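Lmo1340 protein (Listeria monocytogenes, PDB 4NLM) is of unknown function but is probably a cell-surface lipoprotein, built as a YqgU-like six-bladed beta propeller. Local coordinates at residues S183-N188 against F226-N231; D187-S192 against L207-D212; Y259-E264 against T286-K291; E301-K306 against E314-E319. All coordinates share one frame; numbering follows the deposited sequence.

Contact 1 of 4, residues S183-N188 against F226-N231; sequences SWYGDN and FAVHDN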
loop_
_atom_site.group_PDB
_atom_site.type_symbol
_atom_site.label_atom_id
_atom_site.label_comp_id
_atom_site.label_asym_id
_atom_site.label_seq_id
_atom_site.Cartn_x
_atom_site.Cartn_y
_atom_site.Cartn_z
ATOM N N SER A 183 8.276 -8.836 0.048
ATOM C CA SER A 183 8.530 -7.487 -0.406
ATOM C C SER A 183 9.829 -7.462 -1.193
ATOM O O SER A 183 10.754 -8.201 -0.888
ATOM C CB SER A 183 8.696 -6.531 0.763
ATOM O OG SER A 183 8.993 -5.227 0.295
ATOM N N TRP A 184 9.915 -6.605 -2.194
ATOM C CA TRP A 184 11.184 -6.403 -2.856
ATOM C C TRP A 184 12.142 -5.732 -1.865
ATOM O O TRP A 184 11.736 -4.972 -0.965
ATOM C CB TRP A 184 11.037 -5.472 -4.030
ATOM C CG TRP A 184 10.365 -6.014 -5.202
ATOM C CD1 TRP A 184 9.132 -5.725 -5.639
ATOM C CD2 TRP A 184 10.940 -6.893 -6.164
ATOM N NE1 TRP A 184 8.866 -6.387 -6.818
ATOM C CE2 TRP A 184 9.967 -7.126 -7.150
ATOM C CE3 TRP A 184 12.187 -7.518 -6.281
ATOM C CZ2 TRP A 184 10.216 -7.908 -8.265
ATOM C CZ3 TRP A 184 12.414 -8.335 -7.362
ATOM C CH2 TRP A 184 11.429 -8.529 -8.350
ATOM N N TYR A 185 13.419 -5.971 -2.067
ATOM C CA TYR A 185 14.443 -5.295 -1.284
ATOM C C TYR A 185 15.503 -4.646 -2.178
ATOM O O TYR A 185 16.291 -3.854 -1.710
ATOM C CB TYR A 185 15.033 -6.212 -0.213
ATOM C CG TYR A 185 15.905 -5.467 0.782
ATOM C CD1 TYR A 185 15.357 -4.506 1.646
ATOM C CD2 TYR A 185 17.252 -5.722 0.867
ATOM C CE1 TYR A 185 16.152 -3.822 2.559
ATOM C CE2 TYR A 185 18.055 -5.044 1.763
ATOM C CZ TYR A 185 17.505 -4.099 2.598
ATOM O OH TYR A 185 18.331 -3.439 3.479
ATOM N N GLY A 186 15.459 -4.919 -3.473
ATOM C CA GLY A 186 16.391 -4.365 -4.445
ATOM C C GLY A 186 16.031 -4.878 -5.840
ATOM O O GLY A 186 14.992 -5.520 -6.039
ATOM N N ASP A 187 16.933 -4.637 -6.787
ATOM C CA ASP A 187 16.740 -5.039 -8.172
ATOM C C ASP A 187 16.364 -6.525 -8.270
ATOM O O ASP A 187 15.394 -6.871 -8.951
ATOM C CB ASP A 187 18.026 -4.742 -8.951
ATOM C CG ASP A 187 17.921 -5.017 -10.453
ATOM O OD1 ASP A 187 16.814 -4.985 -11.029
ATOM O OD2 ASP A 187 18.989 -5.230 -11.074
ATOM N N ASN A 188 17.102 -7.377 -7.557
ATOM C CA ASN A 188 16.896 -8.839 -7.620
ATOM C C ASN A 188 16.746 -9.529 -6.274
ATOM O O ASN A 188 16.910 -10.732 -6.179
ATOM C CB ASN A 188 18.075 -9.508 -8.349
ATOM C CG ASN A 188 18.117 -9.204 -9.840
ATOM O OD1 ASN A 188 17.147 -9.447 -10.564
ATOM N ND2 ASN A 188 19.229 -8.660 -10.303
ATOM N N PHE A 226 6.068 -6.849 8.278
ATOM C CA PHE A 226 7.210 -6.042 7.861
ATOM C C PHE A 226 6.811 -5.263 6.634
ATOM O O PHE A 226 5.825 -5.566 5.971
ATOM C CB PHE A 226 8.429 -6.906 7.612
ATOM C CG PHE A 226 8.360 -7.693 6.343
ATOM C CD1 PHE A 226 7.637 -8.864 6.267
ATOM C CD2 PHE A 226 9.035 -7.261 5.218
ATOM C CE1 PHE A 226 7.564 -9.588 5.097
ATOM C CE2 PHE A 226 8.956 -7.966 4.046
ATOM C CZ PHE A 226 8.217 -9.128 3.982
ATOM N N ALA A 227 7.629 -4.260 6.325
ATOM C CA ALA A 227 7.434 -3.451 5.129
ATOM C C ALA A 227 8.784 -2.851 4.762
ATOM O O ALA A 227 9.624 -2.675 5.628
ATOM C CB ALA A 227 6.362 -2.368 5.343
ATOM N N VAL A 228 8.931 -2.498 3.495
ATOM C CA VAL A 228 10.160 -1.874 3.015
ATOM C C VAL A 228 9.784 -0.604 2.265
ATOM O O VAL A 228 8.822 -0.563 1.494
ATOM C CB VAL A 228 10.950 -2.834 2.085
ATOM C CG1 VAL A 228 12.233 -2.200 1.568
ATOM C CG2 VAL A 228 11.262 -4.118 2.814
ATOM N N HIS A 229 10.541 0.447 2.484
ATOM C CA HIS A 229 10.349 1.630 1.672
ATOM C C HIS A 229 11.554 2.518 1.843
ATOM O O HIS A 229 12.041 2.657 2.954
ATOM C CB HIS A 229 9.089 2.407 2.031
ATOM C CG HIS A 229 8.589 3.227 0.907
ATOM N ND1 HIS A 229 8.002 2.659 -0.207
ATOM C CD2 HIS A 229 8.552 4.564 0.720
ATOM C CE1 HIS A 229 7.651 3.616 -1.042
ATOM N NE2 HIS A 229 7.984 4.779 -0.510
ATOM N N ASP A 230 11.975 3.163 0.755
ATOM C CA ASP A 230 13.056 4.126 0.814
ATOM C C ASP A 230 14.271 3.642 1.612
ATOM O O ASP A 230 14.853 4.363 2.434
ATOM C CB ASP A 230 12.505 5.452 1.315
ATOM C CG ASP A 230 11.648 6.172 0.279
ATOM O OD1 ASP A 230 11.554 5.745 -0.891
ATOM O OD2 ASP A 230 11.045 7.200 0.651
ATOM N N ASN A 231 14.645 2.400 1.335
ATOM C CA ASN A 231 15.815 1.759 1.922
ATOM C C ASN A 231 15.712 1.496 3.407
ATOM O O ASN A 231 16.706 1.264 4.077
ATOM C CB ASN A 231 17.094 2.557 1.613
ATOM C CG ASN A 231 17.341 2.722 0.120
ATOM O OD1 ASN A 231 17.567 3.833 -0.362
ATOM N ND2 ASN A 231 17.268 1.623 -0.621
HETATM O O HOH W 1 6.739 -3.455 1.863
#

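Contact 2 of 4, residues D187-S192 against L207-D212; sequences DNLVIS and LQDIRD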
loop_
_atom_site.group_PDB
_atom_site.type_symbol
_atom_site.label_atom_id
_atom_site.label_comp_id
_atom_site.label_asym_id
_atom_site.label_seq_id
_atom_site.Cartn_x
_atom_site.Cartn_y
_atom_site.Cartn_z
ATOM N N ASP A 187 16.933 -4.637 -6.787
ATOM C CA ASP A 187 16.740 -5.039 -8.172
ATOM C C ASP A 187 16.364 -6.525 -8.270
ATOM O O ASP A 187 15.394 -6.871 -8.951
ATOM C CB ASP A 187 18.026 -4.742 -8.951
ATOM C CG ASP A 187 17.921 -5.017 -10.453
ATOM O OD1 ASP A 187 16.814 -4.985 -11.029
ATOM O OD2 ASP A 187 18.989 -5.230 -11.074
ATOM N N ASN A 188 17.102 -7.377 -7.557
ATOM C CA ASN A 188 16.896 -8.839 -7.620
ATOM C C ASN A 188 16.746 -9.529 -6.274
ATOM O O ASN A 188 16.910 -10.732 -6.179
ATOM C CB ASN A 188 18.075 -9.508 -8.349
ATOM C CG ASN A 188 18.117 -9.204 -9.840
ATOM O OD1 ASN A 188 17.147 -9.447 -10.564
ATOM N ND2 ASN A 188 19.229 -8.660 -10.303
ATOM N N LEU A 189 16.439 -8.774 -5.237
ATOM C CA LEU A 189 16.347 -9.306 -3.890
ATOM C C LEU A 189 14.938 -9.200 -3.340
ATOM O O LEU A 189 14.244 -8.199 -3.569
ATOM C CB LEU A 189 17.257 -8.546 -2.928
ATOM C CG LEU A 189 18.751 -8.658 -3.172
ATOM C CD1 LEU A 189 19.539 -7.727 -2.264
ATOM C CD2 LEU A 189 19.255 -10.087 -3.021
ATOM N N VAL A 190 14.510 -10.227 -2.615
ATOM C CA VAL A 190 13.191 -10.221 -1.979
ATOM C C VAL A 190 13.362 -10.675 -0.544
ATOM O O VAL A 190 14.251 -11.462 -0.231
ATOM C CB VAL A 190 12.182 -11.147 -2.705
ATOM C CG1 VAL A 190 12.620 -12.603 -2.648
ATOM C CG2 VAL A 190 10.799 -11.026 -2.094
ATOM N N ILE A 191 12.569 -10.084 0.335
ATOM C CA ILE A 191 12.496 -10.490 1.717
ATOM C C ILE A 191 11.126 -11.169 1.890
ATOM O O ILE A 191 10.120 -10.730 1.317
ATOM C CB ILE A 191 12.597 -9.286 2.685
ATOM C CG1 ILE A 191 13.981 -8.643 2.664
ATOM C CG2 ILE A 191 12.292 -9.692 4.123
ATOM C CD1 ILE A 191 14.072 -7.330 3.414
ATOM N N SER A 192 11.139 -12.246 2.646
ATOM C CA SER A 192 9.898 -12.952 2.948
ATOM C C SER A 192 9.810 -13.255 4.431
ATOM O O SER A 192 10.845 -13.430 5.089
ATOM C CB SER A 192 9.799 -14.252 2.133
ATOM O OG SER A 192 10.858 -15.152 2.422
ATOM N N LEU A 207 16.128 -13.181 3.450
ATOM C CA LEU A 207 16.533 -12.431 2.264
ATOM C C LEU A 207 17.014 -13.445 1.222
ATOM O O LEU A 207 17.713 -14.405 1.559
ATOM C CB LEU A 207 17.708 -11.507 2.566
ATOM C CG LEU A 207 18.203 -10.604 1.434
ATOM C CD1 LEU A 207 17.127 -9.618 1.001
ATOM C CD2 LEU A 207 19.451 -9.838 1.866
ATOM N N GLN A 208 16.640 -13.243 -0.029
ATOM C CA GLN A 208 17.094 -14.127 -1.105
ATOM C C GLN A 208 17.114 -13.397 -2.416
ATOM O O GLN A 208 16.398 -12.434 -2.640
ATOM C CB GLN A 208 16.153 -15.319 -1.250
ATOM C CG GLN A 208 14.680 -14.928 -1.288
ATOM C CD GLN A 208 13.886 -15.403 -0.067
ATOM O OE1 GLN A 208 13.812 -16.624 0.165
ATOM N NE2 GLN A 208 13.248 -14.466 0.692
ATOM N N ASP A 209 17.987 -13.861 -3.297
ATOM C CA ASP A 209 18.028 -13.378 -4.660
ATOM C C ASP A 209 16.978 -14.173 -5.436
ATOM O O ASP A 209 16.940 -15.392 -5.360
ATOM C CB ASP A 209 19.426 -13.579 -5.235
ATOM C CG ASP A 209 19.617 -12.901 -6.579
ATOM O OD1 ASP A 209 18.843 -13.184 -7.512
ATOM O OD2 ASP A 209 20.536 -12.064 -6.684
ATOM N N ILE A 210 16.145 -13.485 -6.197
ATOM C CA ILE A 210 15.011 -14.126 -6.909
ATOM C C ILE A 210 15.394 -15.106 -7.997
ATOM O O ILE A 210 14.566 -15.870 -8.514
ATOM C CB ILE A 210 14.065 -13.095 -7.552
ATOM C CG1 ILE A 210 14.771 -12.278 -8.635
ATOM C CG2 ILE A 210 13.453 -12.206 -6.493
ATOM C CD1 ILE A 210 13.850 -11.361 -9.408
ATOM N N ARG A 211 16.657 -15.077 -8.363
ATOM C CA ARG A 211 17.164 -15.941 -9.400
ATOM C C ARG A 211 17.627 -17.286 -8.854
ATOM O O ARG A 211 17.704 -18.266 -9.608
ATOM C CB ARG A 211 18.326 -15.222 -10.067
ATOM C CG ARG A 211 17.888 -13.991 -10.850
ATOM C CD ARG A 211 19.082 -13.203 -11.343
ATOM N NE ARG A 211 19.829 -12.616 -10.238
ATOM C CZ ARG A 211 20.969 -11.936 -10.338
ATOM N NH1 ARG A 211 21.520 -11.447 -9.232
ATOM N NH2 ARG A 211 21.564 -11.739 -11.514
ATOM N N ASP A 212 17.958 -17.338 -7.564
ATOM C CA ASP A 212 18.488 -18.556 -6.951
ATOM C C ASP A 212 18.104 -18.717 -5.488
ATOM O O ASP A 212 18.655 -18.039 -4.609
ATOM C CB ASP A 212 20.015 -18.541 -7.058
ATOM C CG ASP A 212 20.660 -19.767 -6.436
ATOM O OD1 ASP A 212 19.944 -20.760 -6.186
ATOM O OD2 ASP A 212 21.889 -19.744 -6.208
#

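Contact 3 of 4, residues Y259-E264 against T286-K291; sequences YNAARE and TFVPYK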
loop_
_atom_site.group_PDB
_atom_site.type_symbol
_atom_site.label_atom_id
_atom_site.label_comp_id
_atom_site.label_asym_id
_atom_site.label_seq_id
_atom_site.Cartn_x
_atom_site.Cartn_y
_atom_site.Cartn_z
ATOM N N TYR A 259 10.204 1.827 18.440
ATOM C CA TYR A 259 9.047 2.542 18.960
ATOM C C TYR A 259 8.048 1.513 19.482
ATOM O O TYR A 259 7.724 0.572 18.782
ATOM C CB TYR A 259 8.395 3.359 17.846
ATOM C CG TYR A 259 7.157 4.097 18.273
ATOM C CD1 TYR A 259 7.241 5.273 18.989
ATOM C CD2 TYR A 259 5.881 3.622 17.961
ATOM C CE1 TYR A 259 6.110 5.957 19.386
ATOM C CE2 TYR A 259 4.765 4.319 18.358
ATOM C CZ TYR A 259 4.881 5.479 19.070
ATOM O OH TYR A 259 3.733 6.155 19.464
ATOM N N ASN A 260 7.626 1.657 20.728
ATOM C CA ASN A 260 6.601 0.778 21.319
ATOM C C ASN A 260 5.283 1.480 21.408
ATOM O O ASN A 260 5.159 2.573 21.934
ATOM C CB ASN A 260 7.016 0.320 22.702
ATOM C CG ASN A 260 8.025 -0.777 22.650
ATOM O OD1 ASN A 260 7.687 -1.933 22.350
ATOM N ND2 ASN A 260 9.287 -0.425 22.874
ATOM N N ALA A 261 4.276 0.838 20.869
ATOM C CA ALA A 261 2.909 1.313 20.926
ATOM C C ALA A 261 2.094 0.370 21.798
ATOM O O ALA A 261 2.389 -0.818 21.878
ATOM C CB ALA A 261 2.332 1.298 19.521
ATOM N N ALA A 262 1.053 0.894 22.427
ATOM C CA ALA A 262 0.105 0.025 23.127
ATOM C C ALA A 262 -0.460 -0.975 22.135
ATOM O O ALA A 262 -0.789 -0.611 21.018
ATOM C CB ALA A 262 -1.007 0.852 23.715
ATOM N N ARG A 263 -0.613 -2.226 22.586
ATOM C CA ARG A 263 -1.073 -3.303 21.708
ATOM C C ARG A 263 -2.560 -3.601 21.851
ATOM O O ARG A 263 -3.055 -3.877 22.959
ATOM C CB ARG A 263 -0.319 -4.586 22.044
ATOM C CG ARG A 263 -0.761 -5.797 21.256
ATOM C CD ARG A 263 0.118 -7.012 21.532
ATOM N NE ARG A 263 -0.500 -8.235 21.013
ATOM C CZ ARG A 263 -1.391 -8.976 21.669
ATOM N NH1 ARG A 263 -1.917 -10.018 21.069
ATOM N NH2 ARG A 263 -1.790 -8.672 22.905
ATOM N N GLU A 264 -3.258 -3.535 20.730
ATOM C CA GLU A 264 -4.636 -3.991 20.671
ATOM C C GLU A 264 -4.667 -5.412 20.122
ATOM O O GLU A 264 -3.730 -5.873 19.436
ATOM C CB GLU A 264 -5.472 -3.098 19.787
ATOM C CG GLU A 264 -5.886 -1.807 20.446
ATOM C CD GLU A 264 -6.702 -0.909 19.530
ATOM O OE1 GLU A 264 -6.653 -1.086 18.288
ATOM O OE2 GLU A 264 -7.376 -0.002 20.069
ATOM N N THR A 286 1.691 6.629 11.643
ATOM C CA THR A 286 0.879 5.486 12.058
ATOM C C THR A 286 -0.178 5.914 13.049
ATOM O O THR A 286 0.015 6.859 13.822
ATOM C CB THR A 286 1.745 4.385 12.716
ATOM O OG1 THR A 286 0.967 3.228 13.012
ATOM C CG2 THR A 286 2.508 4.881 13.922
ATOM N N PHE A 287 -1.281 5.184 13.051
ATOM C CA PHE A 287 -2.223 5.267 14.155
ATOM C C PHE A 287 -1.671 4.464 15.323
ATOM O O PHE A 287 -0.961 3.450 15.161
ATOM C CB PHE A 287 -3.640 4.802 13.733
ATOM C CG PHE A 287 -4.248 5.758 12.804
ATOM C CD1 PHE A 287 -4.845 6.915 13.305
ATOM C CD2 PHE A 287 -4.236 5.560 11.439
ATOM C CE1 PHE A 287 -5.350 7.851 12.451
ATOM C CE2 PHE A 287 -4.745 6.490 10.599
ATOM C CZ PHE A 287 -5.333 7.638 11.105
ATOM N N VAL A 288 -2.009 4.928 16.525
ATOM C CA VAL A 288 -1.567 4.334 17.767
ATOM C C VAL A 288 -2.763 4.329 18.734
ATOM O O VAL A 288 -3.390 5.347 18.895
ATOM C CB VAL A 288 -0.406 5.153 18.383
ATOM C CG1 VAL A 288 0.044 4.609 19.697
ATOM C CG2 VAL A 288 0.786 5.174 17.460
ATOM N N PRO A 289 -3.000 3.208 19.419
ATOM C CA PRO A 289 -4.082 3.175 20.389
ATOM C C PRO A 289 -3.687 3.883 21.669
ATOM O O PRO A 289 -2.522 3.969 21.986
ATOM C CB PRO A 289 -4.262 1.669 20.678
ATOM C CG PRO A 289 -3.409 0.966 19.685
ATOM C CD PRO A 289 -2.341 1.899 19.287
ATOM N N TYR A 290 -4.682 4.312 22.430
ATOM C CA TYR A 290 -4.441 4.936 23.714
ATOM C C TYR A 290 -4.134 3.952 24.833
ATOM O O TYR A 290 -3.527 4.320 25.833
ATOM C CB TYR A 290 -5.615 5.810 24.121
ATOM C CG TYR A 290 -5.723 7.036 23.279
ATOM C CD1 TYR A 290 -4.782 8.046 23.395
ATOM C CD2 TYR A 290 -6.740 7.198 22.376
ATOM C CE1 TYR A 290 -4.862 9.166 22.625
ATOM C CE2 TYR A 290 -6.818 8.320 21.575
ATOM C CZ TYR A 290 -5.847 9.318 21.713
ATOM O OH TYR A 290 -5.947 10.461 20.969
ATOM N N LYS A 291 -4.569 2.711 24.672
ATOM C CA LYS A 291 -4.318 1.718 25.701
ATOM C C LYS A 291 -4.358 0.316 25.087
ATOM O O LYS A 291 -4.927 0.112 24.027
ATOM C CB LYS A 291 -5.330 1.827 26.837
ATOM C CG LYS A 291 -6.723 1.405 26.449
ATOM C CD LYS A 291 -7.753 1.546 27.574
ATOM C CE LYS A 291 -9.131 1.347 26.974
ATOM N NZ LYS A 291 -10.216 1.401 27.992
HETATM O O HOH W 2 -7.337 0.531 22.687
#

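Contact 4 of 4, residues E301-K306 against E314-E319; sequences EYKLVK and ESTILE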
loop_
_atom_site.group_PDB
_atom_site.type_symbol
_atom_site.label_atom_id
_atom_site.label_comp_id
_atom_site.label_asym_id
_atom_site.label_seq_id
_atom_site.Cartn_x
_atom_site.Cartn_y
_atom_site.Cartn_z
ATOM N N GLU A 301 -10.626 6.035 19.062
ATOM C CA GLU A 301 -9.782 5.189 19.855
ATOM C C GLU A 301 -8.301 5.338 19.556
ATOM O O GLU A 301 -7.521 4.666 20.217
ATOM C CB GLU A 301 -10.285 3.785 19.580
ATOM C CG GLU A 301 -9.651 2.538 20.184
ATOM C CD GLU A 301 -10.405 1.280 19.731
ATOM O OE1 GLU A 301 -9.814 0.180 19.649
ATOM O OE2 GLU A 301 -11.614 1.382 19.422
ATOM N N TYR A 302 -7.929 6.242 18.640
ATOM C CA TYR A 302 -6.527 6.333 18.189
ATOM C C TYR A 302 -6.058 7.750 18.112
ATOM O O TYR A 302 -6.834 8.676 17.980
ATOM C CB TYR A 302 -6.373 5.698 16.796
ATOM C CG TYR A 302 -6.815 4.269 16.734
ATOM C CD1 TYR A 302 -8.124 3.957 16.511
ATOM C CD2 TYR A 302 -5.936 3.216 16.956
ATOM C CE1 TYR A 302 -8.580 2.658 16.523
ATOM C CE2 TYR A 302 -6.391 1.895 16.940
ATOM C CZ TYR A 302 -7.726 1.629 16.746
ATOM O OH TYR A 302 -8.179 0.321 16.745
ATOM N N LYS A 303 -4.736 7.870 18.121
ATOM C CA LYS A 303 -4.085 9.112 17.704
ATOM C C LYS A 303 -3.224 8.809 16.481
ATOM O O LYS A 303 -2.764 7.709 16.289
ATOM C CB LYS A 303 -3.250 9.728 18.781
ATOM C CG LYS A 303 -2.369 8.790 19.491
ATOM C CD LYS A 303 -1.498 9.575 20.448
ATOM C CE LYS A 303 -0.768 8.657 21.378
ATOM N NZ LYS A 303 0.016 9.486 22.352
ATOM N N LEU A 304 -3.101 9.826 15.655
ATOM C CA LEU A 304 -2.241 9.768 14.475
ATOM C C LEU A 304 -0.920 10.403 14.858
ATOM O O LEU A 304 -0.866 11.575 15.247
ATOM C CB LEU A 304 -2.861 10.522 13.331
ATOM C CG LEU A 304 -1.993 10.574 12.075
ATOM C CD1 LEU A 304 -1.711 9.191 11.526
ATOM C CD2 LEU A 304 -2.695 11.428 11.043
ATOM N N VAL A 305 0.153 9.641 14.735
ATOM C CA VAL A 305 1.448 10.191 15.063
ATOM C C VAL A 305 2.384 10.128 13.888
ATOM O O VAL A 305 2.187 9.390 12.921
ATOM C CB VAL A 305 2.097 9.461 16.232
ATOM C CG1 VAL A 305 1.174 9.466 17.436
ATOM C CG2 VAL A 305 2.522 8.052 15.841
ATOM N N LYS A 306 3.363 11.023 13.971
ATOM C CA LYS A 306 4.477 11.082 13.024
ATOM C C LYS A 306 5.758 10.802 13.802
ATOM O O LYS A 306 6.081 11.498 14.780
ATOM C CB LYS A 306 4.511 12.411 12.262
ATOM C CG LYS A 306 4.968 13.679 12.929
ATOM C CD LYS A 306 5.055 14.791 11.875
ATOM C CE LYS A 306 5.344 16.145 12.513
ATOM N NZ LYS A 306 5.029 17.281 11.603
ATOM N N GLU A 314 8.911 11.684 18.154
ATOM C CA GLU A 314 7.516 11.352 17.948
ATOM C C GLU A 314 6.655 12.610 18.182
ATOM O O GLU A 314 6.837 13.320 19.181
ATOM C CB GLU A 314 7.100 10.251 18.924
ATOM C CG GLU A 314 5.607 10.021 18.994
ATOM C CD GLU A 314 5.185 9.220 20.205
ATOM O OE1 GLU A 314 5.983 9.055 21.156
ATOM O OE2 GLU A 314 4.036 8.760 20.199
ATOM N N SER A 315 5.737 12.878 17.256
ATOM C CA SER A 315 4.817 14.007 17.358
ATOM C C SER A 315 3.402 13.518 17.079
ATOM O O SER A 315 3.225 12.662 16.241
ATOM C CB SER A 315 5.213 15.114 16.349
ATOM O OG SER A 315 6.442 15.740 16.675
ATOM N N THR A 316 2.417 13.995 17.832
ATOM C CA THR A 316 1.022 13.658 17.538
ATOM C C THR A 316 0.441 14.684 16.609
ATOM O O THR A 316 0.499 15.882 16.873
ATOM C CB THR A 316 0.168 13.542 18.807
ATOM O OG1 THR A 316 0.763 12.519 19.585
ATOM C CG2 THR A 316 -1.256 13.189 18.490
ATOM N N ILE A 317 -0.062 14.223 15.477
ATOM C CA ILE A 317 -0.708 15.098 14.514
ATOM C C ILE A 317 -2.125 15.423 14.960
ATOM O O ILE A 317 -2.519 16.580 15.010
ATOM C CB ILE A 317 -0.735 14.429 13.145
ATOM C CG1 ILE A 317 0.694 14.225 12.662
ATOM C CG2 ILE A 317 -1.548 15.238 12.147
ATOM C CD1 ILE A 317 0.794 13.123 11.645
ATOM N N LEU A 318 -2.897 14.380 15.262
ATOM C CA LEU A 318 -4.280 14.552 15.713
ATOM C C LEU A 318 -4.637 13.492 16.728
ATOM O O LEU A 318 -4.274 12.323 16.591
ATOM C CB LEU A 318 -5.263 14.503 14.539
ATOM C CG LEU A 318 -5.352 15.706 13.610
ATOM C CD1 LEU A 318 -6.064 15.313 12.321
ATOM C CD2 LEU A 318 -6.050 16.872 14.319
ATOM N N GLU A 319 -5.380 13.919 17.747
ATOM C CA GLU A 319 -5.907 13.006 18.750
ATOM C C GLU A 319 -7.339 12.566 18.409
ATOM O O GLU A 319 -7.983 13.197 17.588
ATOM C CB GLU A 319 -5.971 13.720 20.107
ATOM C CG GLU A 319 -4.645 14.275 20.604
ATOM C CD GLU A 319 -3.704 13.311 21.295
ATOM O OE1 GLU A 319 -3.957 12.112 21.423
ATOM O OE2 GLU A 319 -2.625 13.787 21.727
HETATM O O HOH W 3 -0.020 12.625 22.107
HETATM O O HOH W 4 2.142 10.488 20.576
HETATM O O HOH W 5 7.838 13.826 15.016
#

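Contact 1 of 4, residues S183-N188 against F226-N231
Val228 of strand 225-229 sets its side chain against Ser183 and Tyr185, and these three residues bury most of the surface of this small interblade contact. The two methyls of Val228 divide the work. Val228 CG1, anti to the backbone N (chi1 180°), reaches the edge of the Tyr185 ring near its plane, 3.9 Å from Tyr185 CD1, while Val228 CG2 lies 3.6 Å from Ser183 OG. The carbonyl oxygen of Trp184 also rests against CG1. Two residues earlier on the same strand, the Phe226 ring meets Ser183 obliquely, CE2 being 3.6 Å from Ser183 CB. No direct hydrogen bond crosses; instead one water accepts from Val228 N at 2.9 Å and, in the conformer described, makes a long bond of 3.3 Å to Ser183 OG. The contact thus joins two successive propeller blades through side chains and water. Strand 182-184 is an outermost strand of its four-stranded blade and pairs with strand 189-194, whose Ile191 touches both Tyr185 and Phe226; strand 225-229 pairs with 232-238 in the next blade.

Contact 2 of 4, residues D187-S192 against L207-D212
This antiparallel beta hairpin forms the middle of a four-stranded propeller blade, with Leu189, Val190 and Ile191 paired to Asp209, Gln208 and Leu207. Val190 and Gln208 make the hydrogen-bonded pair, through Val190 N to Gln208 O at 2.9 Å and Gln208 N to Val190 O at 3.0 Å. At the end of the ladder, Ile210 N binds Asn188 O at 2.9 Å. The Gln208 side chain adds to this backbone pairing. Its CG stands between the backbone N and the carbonyl carbon (chi1 48°), and the bend at chi2 lays the chain against Val190, CG packing on Val190 CG1. From there NE2 donates twice: to Val190 O, approached from above its carbonyl plane, and to Ser192 OG at 3.0 Å. Val190 O therefore accepts both the backbone and the side-chain N-H of one residue, and Ser192 OG bonds Asn194 as well. On the face with Leu189, Leu207 CD1 packs against Ile191 CG1. At Asp209 the chain enters a type I turn that ends at Asp212; here Asp209 OD1 takes the backbone N of Arg211 in an Asx turn and the carboxylate receives the guanidinium side-on. Held in this way, the guanidinium stacks on the Asn188 amide, the planes 19° apart and Asn188 ND2 lying 3.7 Å from Arg211 CZ.

Contact 3 of 4, residues Y259-E264 against T286-K291
Apolar packing between Val288 and the pair Tyr259 and Ala261 occupies one end of this buried contact between strands of adjoining blades. Tyr259 and Val288 approach from opposite directions: with CG of Tyr259 anti to its backbone N (chi1 178°), the phenol reaches across until Val288 CG2 sits at the ring edge, 3.7 Å from Tyr259 OH. The other methyl, Val288 CG1, touches Ala261 CB at 4.0 Å. The second group of contacts sets polar atoms against the Pro289 ring. Ala262 O lies 3.3 Å from Pro289 CG, and the extended Glu264 side chain passes obliquely over the same residue, its OE2 3.6 Å from Pro289 CB. Ala262 CB meets the backbone of Lys291. The direct contacts include no hydrogen bond, but a water donates to Glu264 OE2 at 2.7 Å and to Lys291 O at 2.8 Å, bridging the last residues of the two segments. The short strand segments run at 53° to one another, as packed rather than paired strands. Strand 255-266 is hydrogen-bonded to 243-249, whereas 284-289 pairs with 302-308, which also supplies Tyr302 as a partner for Glu264 OE1; Glu314 of strand 313-321 receives Tyr259 OH.

Contact 4 of 4, residues E301-K306 against E314-E319
A classic beta bulge interrupts this antiparallel hairpin, with Ile317 and Leu318 both facing Leu304. Leu304 O takes the N-H of Ile317 at 2.8 Å and only weakly that of Leu318, while Leu304 N donates to Leu318 O at 2.9 Å. Past the bulge the register has shifted by one residue: Lys306 and Ser315 form a hydrogen-bonded pair, with Lys306 N to Ser315 O at 2.8 Å. The extra residue points its side chain toward the partner strand, and in the conformer described Ile317 CD1 wedges between Leu304 CG and Lys306 CB, 3.8 Å from each. On the face of Val305 and Thr316, Lys303 is extended beyond CG and runs alongside Glu319, pointing the same way, its CB 3.6 Å from Glu319 OE1. Its ammonium reaches the acidic groups through water. One water joins Lys303 NZ, Thr316 OG1 and Glu319 OE2; a second joins Lys303 NZ and Thr316 OG1 to Glu314 OE2, which Tyr259 of strand 255-266 also hydrogen-bonds. Two carboxylates thus sit near one lysine without direct contact, which would probably support its positive charge. Strand 302-308 is the middle of its three-stranded sheet, with 284-289 along its other edge, where Val305 packs on Thr286 and Val288; Glu319 OE1 is also bonded by Tyr290, just beyond that strand.

In the fold
Along the chain, contacts 1 and 2 begin in the same part, around residues 183-192, and both precede contacts 3 and 4. The first two touch, their centres about 10 Å apart, and share Asp187 and Asn188: contact 2 lies inside one blade, while contact 1 joins that blade's strand 182-184 to the next. Contacts 3 and 4 repeat this pairing further round the propeller, centres also about 10 Å apart, with contact 4 inside the sheet of 284-289, 302-308 and 313-321 and contact 3 joining it to the preceding blade. Strands 225-229 and 255-266 share one sheet, linking contacts 1 and 3, centres about 25 Å apart. Hairpin-built blades meet through side-chain packing, waters and, between contacts 3 and 4, direct side-chain hydrogen bonds.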